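Side-chain contacts in hydrolase, haloacid dehalogenase-like family (PDB 2I6X), which probably catalyses a hydrolysis reaction as a member of the haloacid dehalogenase superfamily, its substrate not being established: residues 180-183 with 184-187; 147-150 with 151-154. One frame throughout, in Å; residues are numbered along the deposited sequence.

Contact 1: 180-183 with 184-187; sequences VATA and ERLG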
loop_
_atom_site.group_PDB
_atom_site.type_symbol
_atom_site.label_atom_id
_atom_site.label_comp_id
_atom_site.label_asym_id
_atom_site.label_seq_id
_atom_site.Cartn_x
_atom_site.Cartn_y
_atom_site.Cartn_z
ATOM N N VAL A 180 6.847 -8.508 -5.898
ATOM C CA VAL A 180 7.537 -8.552 -7.193
ATOM C C VAL A 180 7.684 -9.955 -7.777
ATOM O O VAL A 180 7.371 -10.190 -8.959
ATOM C CB VAL A 180 8.932 -7.850 -7.096
ATOM C CG1 VAL A 180 9.800 -8.166 -8.283
ATOM C CG2 VAL A 180 8.752 -6.373 -6.937
ATOM N N ALA A 181 8.163 -10.897 -6.969
ATOM C CA ALA A 181 8.262 -12.304 -7.405
ATOM C C ALA A 181 6.910 -12.858 -7.913
ATOM O O ALA A 181 6.864 -13.557 -8.914
ATOM C CB ALA A 181 8.815 -13.181 -6.277
ATOM N N THR A 182 5.813 -12.525 -7.241
ATOM C CA THR A 182 4.496 -12.991 -7.692
ATOM C C THR A 182 4.085 -12.325 -8.999
ATOM O O THR A 182 3.507 -12.984 -9.870
ATOM C CB THR A 182 3.397 -12.793 -6.600
ATOM O OG1 THR A 182 3.707 -13.605 -5.465
ATOM C CG2 THR A 182 2.021 -13.169 -7.110
ATOM N N ALA A 183 4.372 -11.031 -9.143
ATOM C CA ALA A 183 4.034 -10.335 -10.401
ATOM C C ALA A 183 4.854 -10.852 -11.594
ATOM O O ALA A 183 4.316 -11.006 -12.708
ATOM C CB ALA A 183 4.153 -8.845 -10.265
ATOM N N GLU A 184 6.131 -11.153 -11.356
ATOM C CA GLU A 184 6.965 -11.837 -12.367
ATOM C C GLU A 184 6.371 -13.164 -12.822
ATOM O O GLU A 184 6.313 -13.443 -14.005
ATOM C CB GLU A 184 8.385 -12.079 -11.841
ATOM C CG GLU A 184 9.255 -10.803 -11.827
ATOM C CD GLU A 184 9.642 -10.295 -13.237
ATOM O OE1 GLU A 184 9.540 -11.067 -14.252
ATOM O OE2 GLU A 184 10.072 -9.114 -13.319
ATOM N N ARG A 185 5.929 -13.958 -11.854
ATOM C CA ARG A 185 5.379 -15.290 -12.066
ATOM C C ARG A 185 4.132 -15.201 -12.972
ATOM O O ARG A 185 3.915 -16.037 -13.842
ATOM C CB ARG A 185 4.975 -15.810 -10.693
ATOM C CG ARG A 185 5.468 -17.158 -10.264
ATOM C CD ARG A 185 5.211 -17.252 -8.755
ATOM N NE ARG A 185 6.422 -17.296 -7.921
ATOM C CZ ARG A 185 6.566 -16.678 -6.743
ATOM N NH1 ARG A 185 7.712 -16.799 -6.069
ATOM N NH2 ARG A 185 5.608 -15.907 -6.240
ATOM N N LEU A 186 3.341 -14.148 -12.762
ATOM C CA LEU A 186 2.137 -13.888 -13.513
ATOM C C LEU A 186 2.339 -13.185 -14.864
ATOM O O LEU A 186 1.366 -12.989 -15.601
ATOM C CB LEU A 186 1.152 -13.103 -12.612
ATOM C CG LEU A 186 0.649 -13.972 -11.448
ATOM C CD1 LEU A 186 -0.181 -13.136 -10.499
ATOM C CD2 LEU A 186 -0.112 -15.246 -11.940
ATOM N N GLY A 187 3.574 -12.776 -15.169
ATOM C CA GLY A 187 3.894 -12.205 -16.467
ATOM C C GLY A 187 4.001 -10.685 -16.520
ATOM O O GLY A 187 4.167 -10.129 -17.614
#
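The closing turn of helix 177-185 brings Val180, Ala181 and Thr182 against Glu184, Arg185 and Leu186, and Gly187 is the first residue to leave helical backbone angles. Three successive i to i+4 backbone bonds define the turn: Glu184 N to Val180 O at 2.9 Å, close to straight at 170°, Arg185 N to Ala181 O at 3.1 Å and Leu186 N to Thr182 O at 3.1 Å. The phi of Gly187 is 101°, while its N reaches back to Glu184 O at 3.0 Å.

Leu186 and Thr182 run alongside each other in the same direction. With its CG set opposite the carbonyl carbon (chi1 -67°), Leu186 brings CD1 within 4.0 Å of Thr182 CG2, and both side chains also touch Phe156 of helix 153-163. The hydroxyl of Thr182 probably hydrogen-bonds Pro151 O, which precedes that helix.

Arg185, modelled in two conformers, is less certain. In the one described, its guanidinium lies over the Ala181 carbonyl, with Ala181 O 3.6 Å from the plane and displaced from the group's centre, and NH1 stands 3.8 Å from Ala181 CB. Thr182 OG1 lies at the guanidinium edge, but the angle to NH2 is too poor for a hydrogen bond. Glu184 leaves along a different flank of the helix, where its OE2 hydrogen-bonds Thr190 OG1 on strand 189-191.

The positive phi and the bonding back into the last turn identify a Schellman motif, here closing the helix of a beta-alpha-beta unit in the HAD-type fold.

Contact 2: 147-150 with 151-154; sequences GKYK and PNED
Asn152 presents its amide to one face of the Tyr149 ring, with the amide and ring planes 62° apart. ND2 stands 3.2 Å above the ring plane, displaced from the ring centre, and is equally near two ring carbons, Tyr149 CE2 and CZ, at 3.3 Å. The ring owes this position to a chi1 of 54°, which wedges CG between the backbone N and the carbonyl carbon. Behind the side-chain contact, Asn152 N bonds Tyr149 O at 3.1 Å with an N-H...O angle of 143°, closing the turn through the cis peptide between Lys150 and Pro151.

Water 1 lies over the same face of the ring and joins three groups. It accepts from Asn152 ND2 at 2.6 Å and from Tyr149 N at 3.0 Å, and it donates to Asp154 OD2 at 2.7 Å.

Lys148 passes the Asp154 carboxylate at a slant, with CB 3.5 Å from Asp154 OD2. Its chain bends at the last torsion, and the ammonium forms a salt bridge with Glu158, its NZ 5.5 Å from Asp154 OD1. Lys150 instead forms a salt bridge with Asp174 and a hydrogen bond with Leu110 O, consistent with the conserved lysine of the HAD active site.

Within this contact Asp154 OD2 thus packs against Lys148 methylenes and reaches Asn152 ND2 and Tyr149 N through water 1, alongside the direct backbone bond; with the Lys148 ammonium a weaker long-range attraction is likely.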
loop_
_atom_site.group_PDB
_atom_site.type_symbol
_atom_site.label_atom_id
_atom_site.label_comp_id
_atom_site.label_asym_id
_atom_site.label_seq_id
_atom_site.Cartn_x
_atom_site.Cartn_y
_atom_site.Cartn_z
ATOM N N GLY A 147 -10.547 -8.567 0.878
ATOM C CA GLY A 147 -10.375 -9.804 1.606
ATOM C C GLY A 147 -9.225 -10.654 1.063
ATOM O O GLY A 147 -9.263 -11.873 1.188
ATOM N N LYS A 148 -8.213 -10.028 0.450
ATOM C CA LYS A 148 -7.056 -10.765 -0.076
ATOM C C LYS A 148 -5.814 -9.900 0.119
ATOM O O LYS A 148 -5.926 -8.699 0.389
ATOM C CB LYS A 148 -7.197 -11.111 -1.572
ATOM C CG LYS A 148 -8.503 -11.741 -2.024
ATOM C CD LYS A 148 -8.534 -11.863 -3.527
ATOM C CE LYS A 148 -9.499 -12.964 -3.974
ATOM N NZ LYS A 148 -10.899 -12.524 -4.198
ATOM N N TYR A 149 -4.633 -10.492 -0.020
ATOM C CA TYR A 149 -3.403 -9.769 0.289
ATOM C C TYR A 149 -2.283 -10.309 -0.531
ATOM O O TYR A 149 -2.216 -11.490 -0.794
ATOM C CB TYR A 149 -3.050 -9.820 1.802
ATOM C CG TYR A 149 -2.974 -11.224 2.387
ATOM C CD1 TYR A 149 -4.152 -11.909 2.789
ATOM C CD2 TYR A 149 -1.748 -11.882 2.538
ATOM C CE1 TYR A 149 -4.104 -13.206 3.317
ATOM C CE2 TYR A 149 -1.697 -13.203 3.058
ATOM C CZ TYR A 149 -2.879 -13.842 3.448
ATOM O OH TYR A 149 -2.840 -15.130 3.972
ATOM N N LYS A 150 -1.398 -9.421 -0.936
ATOM C CA LYS A 150 -0.131 -9.806 -1.528
ATOM C C LYS A 150 0.689 -10.510 -0.444
ATOM O O LYS A 150 0.583 -10.159 0.722
ATOM C CB LYS A 150 0.607 -8.568 -1.998
ATOM C CG LYS A 150 -0.115 -7.810 -3.072
ATOM C CD LYS A 150 0.698 -6.587 -3.553
ATOM C CE LYS A 150 0.637 -5.487 -2.522
ATOM N NZ LYS A 150 1.491 -4.352 -2.913
ATOM N N PRO A 151 1.533 -11.469 -0.837
ATOM C CA PRO A 151 1.848 -11.834 -2.228
ATOM C C PRO A 151 1.025 -12.959 -2.873
ATOM O O PRO A 151 1.471 -13.557 -3.838
ATOM C CB PRO A 151 3.332 -12.246 -2.139
ATOM C CG PRO A 151 3.484 -12.798 -0.708
ATOM C CD PRO A 151 2.317 -12.263 0.123
ATOM N N ASN A 152 -0.161 -13.253 -2.360
ATOM C CA ASN A 152 -0.978 -14.300 -2.968
ATOM C C ASN A 152 -1.371 -13.875 -4.366
ATOM O O ASN A 152 -1.579 -12.679 -4.623
ATOM C CB ASN A 152 -2.231 -14.561 -2.152
ATOM C CG ASN A 152 -1.929 -15.070 -0.767
ATOM O OD1 ASN A 152 -1.032 -15.882 -0.597
ATOM N ND2 ASN A 152 -2.680 -14.597 0.238
ATOM N N GLU A 153 -1.467 -14.857 -5.255
ATOM C CA GLU A 153 -1.917 -14.646 -6.631
ATOM C C GLU A 153 -3.372 -14.202 -6.716
ATOM O O GLU A 153 -3.714 -13.418 -7.595
ATOM C CB GLU A 153 -1.682 -15.907 -7.493
ATOM C CG GLU A 153 -0.218 -16.150 -7.753
ATOM C CD GLU A 153 0.091 -17.379 -8.558
ATOM O OE1 GLU A 153 -0.836 -18.038 -9.094
ATOM O OE2 GLU A 153 1.298 -17.689 -8.679
ATOM N N ASP A 154 -4.224 -14.659 -5.799
ATOM C CA ASP A 154 -5.634 -14.276 -5.881
ATOM C C ASP A 154 -5.864 -12.766 -5.991
ATOM O O ASP A 154 -6.709 -12.338 -6.767
ATOM C CB ASP A 154 -6.565 -14.969 -4.860
ATOM C CG ASP A 154 -6.194 -14.733 -3.386
ATOM O OD1 ASP A 154 -6.674 -15.570 -2.573
ATOM O OD2 ASP A 154 -5.479 -13.769 -3.015
HETATM O O HOH W 1 -4.934 -13.439 -0.398
#

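In the fold
Along the chain contact 2 comes first, in the loop between helices 143-146 and 153-163 and on the first turn of the latter; contact 1 follows at the end of helix 177-185. Their centres are 12 Å apart, on the same side of the chain's centre. Both lie on elements connected to the five-stranded parallel sheet, contact 1 on the helix between strands 170-173 and 189-191, contact 2 between strands 139-142 and 170-173. Besides the polar tie of Thr182 to Pro151, Thr182 CG2 packs 3.8 Å from Glu153 CG, and Leu186 CD2 lies 4.0 Å from Glu153 CD. The start of helix 153-163 is thus seated against the end of helix 177-185, next to the loop carrying Lys150 toward Asp174.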